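Side-chain contacts in putative amidohydrolase (Unidentified, PDB 3MKV), which probably acts as a zinc-dependent prolidase of the amidohydrolase superfamily, cleaving dipeptides that carry proline at the C-terminal end: residues 167-172 / 182-187; 243-248 / 267-272; 252-257 / 278-283; 401-406 / 411-416. All coordinates share one frame; numbering follows the deposited sequence.

Interaction 1: 167-172 / 182-187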
loop_
_atom_site.group_PDB
_atom_site.type_symbol
_atom_site.label_atom_id
_atom_site.label_comp_id
_atom_site.label_asym_id
_atom_site.label_seq_id
_atom_site.Cartn_x
_atom_site.Cartn_y
_atom_site.Cartn_z
ATOM N N LEU A 167 -11.330 23.882 -2.702
ATOM C CA LEU A 167 -11.611 24.826 -1.617
ATOM C C LEU A 167 -11.413 24.195 -0.219
ATOM O O LEU A 167 -11.134 24.897 0.763
ATOM C CB LEU A 167 -13.048 25.355 -1.711
ATOM C CG LEU A 167 -13.608 26.128 -2.913
ATOM C CD1 LEU A 167 -14.840 26.915 -2.434
ATOM C CD2 LEU A 167 -12.613 27.064 -3.587
ATOM N N GLY A 168 -11.574 22.879 -0.132
ATOM C CA GLY A 168 -11.380 22.185 1.128
ATOM C C GLY A 168 -10.683 20.843 1.038
ATOM O O GLY A 168 -10.189 20.454 -0.009
ATOM N N ARG A 169 -10.645 20.141 2.167
ATOM C CA ARG A 169 -10.053 18.818 2.260
ATOM C C ARG A 169 -10.782 18.086 3.365
ATOM O O ARG A 169 -11.180 18.702 4.345
ATOM C CB ARG A 169 -8.578 18.916 2.623
ATOM C CG ARG A 169 -8.333 19.566 3.984
ATOM C CD ARG A 169 -6.845 19.696 4.272
ATOM N NE ARG A 169 -6.215 18.402 4.482
ATOM C CZ ARG A 169 -4.914 18.234 4.723
ATOM N NH1 ARG A 169 -4.101 19.280 4.772
ATOM N NH2 ARG A 169 -4.421 17.018 4.908
ATOM N N VAL A 170 -10.943 16.773 3.214
ATOM C CA VAL A 170 -11.611 15.964 4.225
ATOM C C VAL A 170 -10.649 15.463 5.286
ATOM O O VAL A 170 -9.506 15.110 4.993
ATOM C CB VAL A 170 -12.337 14.758 3.607
ATOM C CG1 VAL A 170 -12.936 13.873 4.714
ATOM C CG2 VAL A 170 -13.410 15.240 2.642
ATOM N N ALA A 171 -11.125 15.435 6.523
ATOM C CA ALA A 171 -10.319 14.996 7.649
ATOM C C ALA A 171 -11.246 14.656 8.823
ATOM O O ALA A 171 -12.163 15.419 9.140
ATOM C CB ALA A 171 -9.306 16.091 8.046
ATOM N N ASP A 172 -11.010 13.507 9.456
ATOM C CA ASP A 172 -11.848 13.058 10.564
ATOM C C ASP A 172 -10.978 12.566 11.693
ATOM O O ASP A 172 -9.991 11.859 11.480
ATOM C CB ASP A 172 -12.773 11.924 10.125
ATOM C CG ASP A 172 -13.666 12.313 8.965
ATOM O OD1 ASP A 172 -14.735 12.930 9.188
ATOM O OD2 ASP A 172 -13.304 11.980 7.823
ATOM N N ARG A 182 -1.660 21.305 10.863
ATOM C CA ARG A 182 -0.217 21.496 10.897
ATOM C C ARG A 182 0.336 21.585 9.476
ATOM O O ARG A 182 1.225 22.394 9.196
ATOM C CB ARG A 182 0.458 20.382 11.703
ATOM C CG ARG A 182 0.211 20.487 13.212
ATOM C CD ARG A 182 0.724 19.251 13.945
ATOM N NE ARG A 182 0.520 19.364 15.382
ATOM C CZ ARG A 182 0.704 18.382 16.256
ATOM N NH1 ARG A 182 1.126 17.191 15.857
ATOM N NH2 ARG A 182 0.491 18.606 17.541
ATOM N N GLU A 183 -0.218 20.778 8.578
ATOM C CA GLU A 183 0.129 20.833 7.154
ATOM C C GLU A 183 -0.218 22.168 6.492
ATOM O O GLU A 183 0.601 22.740 5.768
ATOM C CB GLU A 183 -0.542 19.674 6.397
ATOM C CG GLU A 183 -0.048 18.309 6.883
ATOM C CD GLU A 183 -0.697 17.147 6.167
ATOM O OE1 GLU A 183 -1.415 17.390 5.180
ATOM O OE2 GLU A 183 -0.492 15.987 6.595
ATOM N N GLU A 184 -1.428 22.663 6.735
ATOM C CA GLU A 184 -1.854 23.911 6.136
ATOM C C GLU A 184 -0.990 25.055 6.651
ATOM O O GLU A 184 -0.575 25.935 5.892
ATOM C CB GLU A 184 -3.342 24.189 6.418
ATOM C CG GLU A 184 -4.321 23.216 5.760
ATOM C CD GLU A 184 -4.096 23.049 4.263
ATOM O OE1 GLU A 184 -3.984 24.072 3.550
ATOM O OE2 GLU A 184 -4.040 21.887 3.797
ATOM N N LEU A 185 -0.720 25.041 7.950
ATOM C CA LEU A 185 0.126 26.054 8.543
ATOM C C LEU A 185 1.561 26.008 7.983
ATOM O O LEU A 185 2.140 27.049 7.671
ATOM C CB LEU A 185 0.123 25.913 10.068
ATOM C CG LEU A 185 -1.176 26.283 10.797
ATOM C CD1 LEU A 185 -1.093 25.950 12.271
ATOM C CD2 LEU A 185 -1.469 27.756 10.620
ATOM N N GLN A 186 2.135 24.815 7.846
ATOM C CA GLN A 186 3.498 24.719 7.318
ATOM C C GLN A 186 3.527 25.185 5.868
ATOM O O GLN A 186 4.536 25.725 5.405
ATOM C CB GLN A 186 4.087 23.300 7.448
ATOM C CG GLN A 186 3.958 22.437 6.201
ATOM C CD GLN A 186 5.038 22.695 5.129
ATOM O OE1 GLN A 186 6.243 22.656 5.401
ATOM N NE2 GLN A 186 4.595 22.921 3.892
ATOM N N MET A 187 2.417 24.986 5.160
ATOM C CA MET A 187 2.336 25.391 3.766
ATOM C C MET A 187 2.130 26.912 3.616
ATOM O O MET A 187 2.255 27.456 2.511
ATOM C CB MET A 187 1.284 24.570 3.001
ATOM C CG MET A 187 1.851 23.266 2.400
ATOM S SD MET A 187 0.737 22.176 1.461
ATOM C CE MET A 187 -0.640 22.022 2.576
#
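Arg169 starts out with CG set between its own backbone N and carbonyl carbon (chi1 62°) and bends at chi3 (-69°), which carries the guanidinium to two successive glutamates, Glu183 and Glu184. Glu183 is stretched out beyond CG and crosses Arg169 at about a right angle, whereas Glu184 folds at chi2 (-52°) and slides past the arginine in the opposite direction; both carboxylates end at the edge of one guanidinium. NH1 of Arg169 donates to OE2 of Glu184 at 2.8 Å, on that oxygen's anti lone pair, with the two planar groups almost perpendicular. NH2 of Arg169 is 3.0 Å from OE1 of Glu183; the oxygen sits in the guanidinium plane but is itself met from above its carboxylate plane. A weak third bond of 3.3 Å runs from NH1 of Arg169 to the same OE1 of Glu183. This salt-bridge network ties strand 168-170, paired in parallel with strand 135-137, to the last turns of helix 174-187, which follows it in the chain. The other oxygen of Glu184, OE1, accepts from the backbone N of Arg134, and NH2 of Arg134 also lies close to NH1 of Arg169. Glu183 in addition packs on Thr139 of a second subunit.

Interaction 2: 243-248 / 267-272. With SO4 (sulfate ion), chain L.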
loop_
_atom_site.group_PDB
_atom_site.type_symbol
_atom_site.label_atom_id
_atom_site.label_comp_id
_atom_site.label_asym_id
_atom_site.label_seq_id
_atom_site.Cartn_x
_atom_site.Cartn_y
_atom_site.Cartn_z
ATOM N N ARG A 243 -21.848 25.942 19.648
ATOM C CA ARG A 243 -20.846 24.935 20.025
ATOM C C ARG A 243 -19.463 25.324 19.516
ATOM O O ARG A 243 -18.450 25.141 20.203
ATOM C CB ARG A 243 -21.241 23.542 19.522
ATOM C CG ARG A 243 -21.642 23.505 18.061
ATOM C CD ARG A 243 -22.378 22.213 17.712
ATOM N NE ARG A 243 -21.631 21.028 18.125
ATOM C CZ ARG A 243 -20.792 20.346 17.345
ATOM N NH1 ARG A 243 -20.569 20.722 16.086
ATOM N NH2 ARG A 243 -20.173 19.279 17.831
ATOM N N ALA A 244 -19.441 25.863 18.303
ATOM C CA ALA A 244 -18.224 26.363 17.695
ATOM C C ALA A 244 -17.567 27.409 18.579
ATOM O O ALA A 244 -16.363 27.371 18.827
ATOM C CB ALA A 244 -18.538 26.953 16.317
ATOM N N VAL A 245 -18.364 28.348 19.062
ATOM C CA VAL A 245 -17.839 29.398 19.922
ATOM C C VAL A 245 -17.348 28.883 21.279
ATOM O O VAL A 245 -16.349 29.380 21.807
ATOM C CB VAL A 245 -18.850 30.539 20.095
ATOM C CG1 VAL A 245 -18.461 31.419 21.261
ATOM C CG2 VAL A 245 -18.913 31.349 18.820
ATOM N N ARG A 246 -18.040 27.897 21.845
ATOM C CA ARG A 246 -17.645 27.317 23.127
ATOM C C ARG A 246 -16.374 26.507 22.963
ATOM O O ARG A 246 -15.673 26.228 23.927
ATOM C CB ARG A 246 -18.744 26.404 23.671
ATOM C CG ARG A 246 -19.918 27.120 24.295
ATOM C CD ARG A 246 -20.902 26.128 24.905
ATOM N NE ARG A 246 -21.943 25.713 23.966
ATOM C CZ ARG A 246 -21.999 24.526 23.368
ATOM N NH1 ARG A 246 -22.998 24.257 22.533
ATOM N NH2 ARG A 246 -21.063 23.610 23.602
ATOM N N CYS A 247 -16.095 26.109 21.728
ATOM C CA CYS A 247 -14.906 25.315 21.439
ATOM C C CYS A 247 -13.705 26.195 21.123
ATOM O O CYS A 247 -12.582 25.708 21.040
ATOM C CB CYS A 247 -15.166 24.331 20.303
ATOM S SG CYS A 247 -16.288 22.982 20.753
ATOM N N GLY A 248 -13.945 27.491 20.960
ATOM C CA GLY A 248 -12.859 28.462 20.878
ATOM C C GLY A 248 -12.711 29.171 19.540
ATOM O O GLY A 248 -11.784 29.959 19.359
ATOM N N ALA A 267 -21.348 37.756 21.406
ATOM C CA ALA A 267 -20.942 39.059 21.937
ATOM C C ALA A 267 -20.125 38.899 23.204
ATOM O O ALA A 267 -19.092 39.537 23.377
ATOM C CB ALA A 267 -22.158 39.911 22.219
ATOM N N GLU A 268 -20.608 38.039 24.090
ATOM C CA GLU A 268 -20.007 37.848 25.397
ATOM C C GLU A 268 -18.654 37.169 25.312
ATOM O O GLU A 268 -17.802 37.378 26.165
ATOM C CB GLU A 268 -20.936 37.022 26.278
ATOM C CG GLU A 268 -20.318 36.623 27.599
ATOM C CD GLU A 268 -20.820 35.278 28.085
ATOM O OE1 GLU A 268 -21.911 34.856 27.633
ATOM O OE2 GLU A 268 -20.117 34.647 28.908
ATOM N N HIS A 269 -18.464 36.341 24.292
ATOM C CA HIS A 269 -17.198 35.634 24.110
ATOM C C HIS A 269 -16.166 36.481 23.384
ATOM O O HIS A 269 -14.992 36.143 23.363
ATOM C CB HIS A 269 -17.416 34.340 23.334
ATOM C CG HIS A 269 -17.704 33.156 24.198
ATOM N ND1 HIS A 269 -18.948 32.916 24.739
ATOM C CD2 HIS A 269 -16.909 32.139 24.606
ATOM C CE1 HIS A 269 -18.906 31.802 25.447
ATOM N NE2 HIS A 269 -17.682 31.309 25.380
ATOM N N GLY A 270 -16.608 37.576 22.779
ATOM C CA GLY A 270 -15.697 38.451 22.062
ATOM C C GLY A 270 -15.449 37.954 20.655
ATOM O O GLY A 270 -14.525 38.412 19.975
ATOM N N ALA A 271 -16.283 37.015 20.215
ATOM C CA ALA A 271 -16.181 36.460 18.871
ATOM C C ALA A 271 -16.775 37.414 17.828
ATOM O O ALA A 271 -17.566 38.289 18.159
ATOM C CB ALA A 271 -16.872 35.090 18.811
ATOM N N TYR A 272 -16.399 37.227 16.564
ATOM C CA TYR A 272 -16.950 38.024 15.471
ATOM C C TYR A 272 -17.797 37.188 14.537
ATOM O O TYR A 272 -17.547 35.990 14.357
ATOM C CB TYR A 272 -15.846 38.646 14.629
ATOM C CG TYR A 272 -14.779 39.398 15.387
ATOM C CD1 TYR A 272 -14.731 40.781 15.357
ATOM C CD2 TYR A 272 -13.793 38.721 16.087
ATOM C CE1 TYR A 272 -13.740 41.478 16.029
ATOM C CE2 TYR A 272 -12.801 39.402 16.760
ATOM C CZ TYR A 272 -12.782 40.784 16.733
ATOM O OH TYR A 272 -11.800 41.480 17.406
HETATM S S SO4 L . -9.642 39.889 19.518
HETATM O O1 SO4 L . -9.440 40.159 18.097
HETATM O O2 SO4 L . -8.713 40.680 20.303
HETATM O O3 SO4 L . -11.012 40.235 19.872
HETATM O O4 SO4 L . -9.394 38.475 19.794
#
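A valine methyl lies over the face of a histidine ring: CG1 of Val245 is 3.7 Å from the centroid of the His269 imidazole, 21° off the ring normal, in a CH-pi contact. The methyl is displaced toward the rim, and its closest ring atom is CG of His269, at 3.5 Å. With CG1 of Val245 anti to the backbone N (chi1 165°), one branch is directed at the ring while CG2 is left for Ala271, whose CB it meets at 4.3 Å. Helices 238-246 and 260-269 are successive helices on the outside of the amidohydrolase barrel, and they touch where each one ends. Both finish in a Schellman motif, at Gly248 and Gly270, and beneath them Val245 also packs on Ile252 of strand 251-254. Past the second helix end, OH of Tyr272 is 2.8 Å from O1 and 2.9 Å from O3 of a sulfate, probably from the crystallisation liquor, which Arg250 binds as well; Glu361 is a weak further partner of the hydroxyl. Lys320 makes a cation-pi contact with the Tyr272 ring. ND1 of His269 is bonded to the carbonyl of Leu265, one turn back in its own helix, so the imidazole is steadied by its own backbone, and what it offers Val245 is its pi face, an attraction that is probably mainly dispersive.

Interaction 3: 252-257 / 278-283. With ZN (zinc ion), chain J.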
loop_
_atom_site.group_PDB
_atom_site.type_symbol
_atom_site.label_atom_id
_atom_site.label_comp_id
_atom_site.label_asym_id
_atom_site.label_seq_id
_atom_site.Cartn_x
_atom_site.Cartn_y
_atom_site.Cartn_z
ATOM N N ILE A 252 -17.134 33.631 13.107
ATOM C CA ILE A 252 -18.203 32.799 12.590
ATOM C C ILE A 252 -18.663 33.332 11.247
ATOM O O ILE A 252 -18.799 34.541 11.057
ATOM C CB ILE A 252 -19.408 32.815 13.525
ATOM C CG1 ILE A 252 -19.046 32.220 14.898
ATOM C CG2 ILE A 252 -20.577 32.099 12.874
ATOM C CD1 ILE A 252 -18.820 30.708 14.887
ATOM N N GLU A 253 -18.903 32.430 10.311
ATOM C CA GLU A 253 -19.155 32.826 8.942
ATOM C C GLU A 253 -20.621 32.606 8.588
ATOM O O GLU A 253 -21.164 31.514 8.785
ATOM C CB GLU A 253 -18.238 32.064 7.977
ATOM C CG GLU A 253 -16.753 32.137 8.323
ATOM C CD GLU A 253 -16.204 33.557 8.380
ATOM O OE1 GLU A 253 -16.241 34.260 7.342
ATOM O OE2 GLU A 253 -15.715 33.960 9.465
ATOM N N HIS A 254 -21.247 33.657 8.066
ATOM C CA HIS A 254 -22.647 33.619 7.673
ATOM C C HIS A 254 -23.526 33.889 8.888
ATOM O O HIS A 254 -23.982 35.021 9.088
ATOM C CB HIS A 254 -22.992 32.282 7.018
ATOM C CG HIS A 254 -22.055 31.895 5.915
ATOM N ND1 HIS A 254 -21.788 32.717 4.839
ATOM C CD2 HIS A 254 -21.331 30.768 5.713
ATOM C CE1 HIS A 254 -20.938 32.115 4.025
ATOM N NE2 HIS A 254 -20.645 30.931 4.533
ATOM N N GLY A 255 -23.742 32.863 9.712
ATOM C CA GLY A 255 -24.533 33.019 10.934
ATOM C C GLY A 255 -25.982 33.393 10.658
ATOM O O GLY A 255 -26.627 34.044 11.477
ATOM N N ASN A 256 -26.498 32.951 9.514
ATOM C CA ASN A 256 -27.806 33.370 9.028
ATOM C C ASN A 256 -28.977 33.144 9.984
ATOM O O ASN A 256 -29.816 34.033 10.169
ATOM C CB ASN A 256 -28.118 32.691 7.696
ATOM C CG ASN A 256 -27.309 33.254 6.545
ATOM O OD1 ASN A 256 -26.079 33.350 6.613
ATOM N ND2 ASN A 256 -27.998 33.607 5.468
ATOM N N LEU A 257 -29.046 31.952 10.568
ATOM C CA LEU A 257 -30.185 31.574 11.403
ATOM C C LEU A 257 -29.902 31.786 12.885
ATOM O O LEU A 257 -30.523 31.172 13.744
ATOM C CB LEU A 257 -30.571 30.119 11.136
ATOM C CG LEU A 257 -30.985 29.889 9.680
ATOM C CD1 LEU A 257 -31.163 28.409 9.364
ATOM C CD2 LEU A 257 -32.255 30.671 9.366
ATOM N N VAL A 278 -24.960 38.942 0.160
ATOM C CA VAL A 278 -25.023 39.124 -1.286
ATOM C C VAL A 278 -25.001 37.789 -2.035
ATOM O O VAL A 278 -25.609 37.646 -3.103
ATOM C CB VAL A 278 -23.870 40.027 -1.778
ATOM C CG1 VAL A 278 -22.515 39.397 -1.435
ATOM C CG2 VAL A 278 -24.010 40.316 -3.270
ATOM N N THR A 279 -24.300 36.811 -1.474
ATOM C CA THR A 279 -24.157 35.527 -2.136
ATOM C C THR A 279 -25.483 34.786 -2.244
ATOM O O THR A 279 -25.757 34.144 -3.257
ATOM C CB THR A 279 -23.125 34.627 -1.444
ATOM O OG1 THR A 279 -22.937 33.444 -2.227
ATOM C CG2 THR A 279 -23.593 34.241 -0.050
ATOM N N TYR A 280 -26.309 34.877 -1.208
ATOM C CA TYR A 280 -27.603 34.193 -1.234
ATOM C C TYR A 280 -28.548 34.791 -2.277
ATOM O O TYR A 280 -29.223 34.057 -3.006
ATOM C CB TYR A 280 -28.213 34.146 0.168
ATOM C CG TYR A 280 -27.203 33.618 1.157
ATOM C CD1 TYR A 280 -26.637 32.365 0.974
ATOM C CD2 TYR A 280 -26.782 34.375 2.247
ATOM C CE1 TYR A 280 -25.696 31.864 1.850
ATOM C CE2 TYR A 280 -25.831 33.879 3.136
ATOM C CZ TYR A 280 -25.294 32.617 2.922
ATOM O OH TYR A 280 -24.347 32.086 3.766
ATOM N N ASP A 281 -28.569 36.117 -2.368
ATOM C CA ASP A 281 -29.345 36.802 -3.395
ATOM C C ASP A 281 -28.952 36.384 -4.817
ATOM O O ASP A 281 -29.783 36.396 -5.728
ATOM C CB ASP A 281 -29.209 38.319 -3.243
ATOM C CG ASP A 281 -29.929 38.849 -2.012
ATOM O OD1 ASP A 281 -30.054 40.090 -1.884
ATOM O OD2 ASP A 281 -30.371 38.025 -1.177
ATOM N N ALA A 282 -27.685 36.024 -5.001
ATOM C CA ALA A 282 -27.170 35.649 -6.315
ATOM C C ALA A 282 -27.422 34.183 -6.641
ATOM O O ALA A 282 -27.720 33.839 -7.785
ATOM C CB ALA A 282 -25.685 35.958 -6.414
ATOM N N LEU A 283 -27.283 33.313 -5.647
ATOM C CA LEU A 283 -27.542 31.898 -5.858
ATOM C C LEU A 283 -28.979 31.694 -6.328
ATOM O O LEU A 283 -29.254 30.855 -7.190
ATOM C CB LEU A 283 -27.276 31.101 -4.579
ATOM C CG LEU A 283 -25.808 30.931 -4.174
ATOM C CD1 LEU A 283 -25.683 30.333 -2.783
ATOM C CD2 LEU A 283 -25.058 30.087 -5.204
HETATM ZN ZN ZN J . -19.186 29.069 3.920
#
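One of the two zinc sites of this amidohydrolase barrel, which share the carboxylated Lys193, takes a ligand from this contact: His254, at the end of strand 251-254, binds a zinc ion through NE2 at 2.4 Å, alongside His234 and Lys193. In Tyr280, from helix 277-286, CG is anti to the carbonyl carbon (chi1 -50°), which sends the hydroxyl toward the imidazole. The OH of Tyr280 lies over one face of the His254 ring, 2.8 Å from ND1, but the angle is too poor for a hydrogen bond. The two rings form an offset edge-to-face pair, the edge of Tyr280 turned to the face of His254, with centroids 5.9 Å apart and planes at 64°. The side chains of Asn256 and Tyr280 run toward each other from opposite directions, the amide plane nearly perpendicular to the ring (85°); ND2 of Asn256 is 3.2 Å from CE2 of Tyr280, and OD1 of Asn256 is 3.5 Å from the same carbon. The polar ends are engaged with other groups: ND2 of Asn256 bonds to the carbonyl of Val303, the Tyr280 hydroxyl to that of Tyr236, and ND1 of His254 to OG1 of Thr276. With one nitrogen on the metal and the other tied to a second-shell threonine, the imidazole has its rotation fixed, and the tyrosine oxygen pressed against its face hems it in further.

Interaction 4: 401-406 / 411-416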
loop_
_atom_site.group_PDB
_atom_site.type_symbol
_atom_site.label_atom_id
_atom_site.label_comp_id
_atom_site.label_asym_id
_atom_site.label_seq_id
_atom_site.Cartn_x
_atom_site.Cartn_y
_atom_site.Cartn_z
ATOM N N ILE A 401 -14.802 55.351 -8.235
ATOM C CA ILE A 401 -13.593 55.120 -7.466
ATOM C C ILE A 401 -12.394 55.338 -8.372
ATOM O O ILE A 401 -11.725 54.389 -8.769
ATOM C CB ILE A 401 -13.558 53.700 -6.856
ATOM C CG1 ILE A 401 -14.892 53.370 -6.178
ATOM C CG2 ILE A 401 -12.416 53.570 -5.857
ATOM C CD1 ILE A 401 -14.819 52.206 -5.208
ATOM N N PRO A 402 -12.138 56.606 -8.718
ATOM C CA PRO A 402 -11.065 57.063 -9.602
ATOM C C PRO A 402 -9.657 56.639 -9.189
ATOM O O PRO A 402 -8.798 56.475 -10.054
ATOM C CB PRO A 402 -11.178 58.593 -9.532
ATOM C CG PRO A 402 -12.023 58.870 -8.315
ATOM C CD PRO A 402 -12.965 57.725 -8.239
ATOM N N LEU A 403 -9.403 56.484 -7.894
ATOM C CA LEU A 403 -8.050 56.133 -7.443
ATOM C C LEU A 403 -8.011 54.986 -6.432
ATOM O O LEU A 403 -8.785 54.966 -5.473
ATOM C CB LEU A 403 -7.322 57.364 -6.887
ATOM C CG LEU A 403 -5.843 57.160 -6.541
ATOM C CD1 LEU A 403 -5.039 58.432 -6.800
ATOM C CD2 LEU A 403 -5.643 56.658 -5.101
ATOM N N VAL A 404 -7.109 54.032 -6.669
ATOM C CA VAL A 404 -6.928 52.886 -5.784
ATOM C C VAL A 404 -5.446 52.653 -5.489
ATOM O O VAL A 404 -4.672 52.344 -6.383
ATOM C CB VAL A 404 -7.530 51.592 -6.374
ATOM C CG1 VAL A 404 -7.266 50.408 -5.429
ATOM C CG2 VAL A 404 -9.029 51.758 -6.635
ATOM N N MET A 405 -5.068 52.802 -4.223
ATOM C CA MET A 405 -3.679 52.706 -3.804
ATOM C C MET A 405 -3.514 51.536 -2.840
ATOM O O MET A 405 -4.205 51.470 -1.828
ATOM C CB MET A 405 -3.239 54.019 -3.122
ATOM C CG MET A 405 -1.779 54.065 -2.677
ATOM S SD MET A 405 -1.192 55.678 -2.074
ATOM C CE MET A 405 -1.277 55.494 -0.322
ATOM N N LYS A 406 -2.597 50.622 -3.144
ATOM C CA LYS A 406 -2.269 49.513 -2.272
ATOM C C LYS A 406 -0.782 49.510 -2.017
ATOM O O LYS A 406 -0.031 49.536 -2.967
ATOM C CB LYS A 406 -2.720 48.179 -2.871
ATOM C CG LYS A 406 -2.018 46.948 -2.308
ATOM C CD LYS A 406 -2.226 45.747 -3.219
ATOM C CE LYS A 406 -1.207 44.652 -2.966
ATOM N NZ LYS A 406 -1.374 43.514 -3.908
ATOM N N PHE A 411 -2.720 51.531 -8.365
ATOM C CA PHE A 411 -3.160 50.496 -9.287
ATOM C C PHE A 411 -4.109 51.116 -10.298
ATOM O O PHE A 411 -4.254 50.642 -11.427
ATOM C CB PHE A 411 -3.887 49.387 -8.525
ATOM C CG PHE A 411 -4.817 48.573 -9.382
ATOM C CD1 PHE A 411 -6.191 48.692 -9.243
ATOM C CD2 PHE A 411 -4.318 47.696 -10.338
ATOM C CE1 PHE A 411 -7.049 47.941 -10.036
ATOM C CE2 PHE A 411 -5.172 46.954 -11.140
ATOM C CZ PHE A 411 -6.534 47.074 -10.989
ATOM N N VAL A 412 -4.771 52.178 -9.860
ATOM C CA VAL A 412 -5.770 52.856 -10.662
ATOM C C VAL A 412 -5.842 54.319 -10.255
ATOM O O VAL A 412 -6.250 54.645 -9.141
ATOM C CB VAL A 412 -7.148 52.224 -10.468
ATOM C CG1 VAL A 412 -8.247 53.231 -10.757
ATOM C CG2 VAL A 412 -7.289 51.005 -11.350
ATOM N N ASN A 413 -5.438 55.195 -11.164
ATOM C CA ASN A 413 -5.526 56.627 -10.931
ATOM C C ASN A 413 -6.047 57.372 -12.152
ATOM O O ASN A 413 -5.273 57.838 -12.983
ATOM C CB ASN A 413 -4.160 57.179 -10.542
ATOM C CG ASN A 413 -4.169 58.679 -10.381
ATOM O OD1 ASN A 413 -5.230 59.304 -10.362
ATOM N ND2 ASN A 413 -2.984 59.270 -10.261
ATOM N N GLU A 414 -7.362 57.487 -12.264
ATOM C CA GLU A 414 -7.937 58.206 -13.389
ATOM C C GLU A 414 -8.356 59.620 -12.997
ATOM O O GLU A 414 -9.439 60.089 -13.348
ATOM C CB GLU A 414 -9.103 57.427 -13.996
ATOM C CG GLU A 414 -10.167 57.030 -13.018
ATOM C CD GLU A 414 -11.025 55.915 -13.561
ATOM O OE1 GLU A 414 -12.242 55.892 -13.268
ATOM O OE2 GLU A 414 -10.477 55.063 -14.293
ATOM N N LEU A 415 -7.484 60.282 -12.246
ATOM C CA LEU A 415 -7.645 61.686 -11.917
ATOM C C LEU A 415 -6.628 62.463 -12.738
ATOM O O LEU A 415 -6.910 63.560 -13.220
ATOM C CB LEU A 415 -7.369 61.918 -10.433
ATOM C CG LEU A 415 -8.259 61.229 -9.401
ATOM C CD1 LEU A 415 -7.711 61.470 -8.005
ATOM C CD2 LEU A 415 -9.693 61.731 -9.513
ATOM N N GLU A 416 -5.442 61.874 -12.893
ATOM C CA GLU A 416 -4.336 62.503 -13.605
ATOM C C GLU A 416 -4.032 61.770 -14.911
ATOM O O GLU A 416 -4.932 61.509 -15.715
ATOM C CB GLU A 416 -3.091 62.523 -12.717
ATOM C CG GLU A 416 -3.386 62.865 -11.264
ATOM C CD GLU A 416 -2.157 62.791 -10.373
ATOM O OE1 GLU A 416 -1.109 62.270 -10.820
ATOM O OE2 GLU A 416 -2.240 63.258 -9.218
#
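Backbone bonds between Pro402 and Glu414, and between Val404 and Phe411, join the two arms of this antiparallel hairpin. N of Glu414 gives a nearly straight bond of 2.8 Å to O of Pro402. At the other end O of Val404 accepts from N of Phe411 at 2.9 Å, nearly along the C=O axis, and more weakly from N of Val412 at 3.5 Å. Two residues, Phe411 and Val412, thus face Val404: a classic beta bulge. A side-chain bond forms within 411-416, just past the strand end, where OD1 of Asn413 accepts from N of Leu415 at 3.1 Å in an Asx turn, the donor standing above the carbonyl plane.

Van der Waals contacts line both faces of the sheet. On the face of Leu403 and Asn413, CD1 of Leu403 rests against the Asn413 amide, 3.7 Å from its OD1, and also meets CD1 of Leu415; CG of Leu403 is anti to its backbone N (chi1 -173°), which swings the branch across to that amide. On the other face Val404 and Val412 meet through their CB atoms, 4.2 Å apart. Beyond the strand ends, CD2 of Leu415 packs on CB of Pro402 at 3.5 Å.

Strand 380-383 pairs with the far edge of strand 403-406. Arg99 of helix 83-99 packs on Val404 and Val412, while Phe8 of strand 5-9 lies against Leu403.

From the N terminus, interaction 1 comes first, closing a short strand-to-helix connection, most of it helix 174-187 itself, whose end is tied back to strand 168-170. Interactions 2 and 3 follow and cross, their segments alternating along the chain: 243-248, 252-257, 267-272, 278-283. Together they link helices 238-246, 260-269 and 277-286 of the barrel with strand 251-254, and they touch directly, O of Tyr272 lying 2.7 Å from N of Ile252. Interaction 2 joins helix ends; interaction 3 leads inward to the zinc site. Last, interaction 4 closes a hairpin near the C terminus, on the opposite side of the chain's centre from interactions 1 and 2, joining strands 403-406 and 409-413.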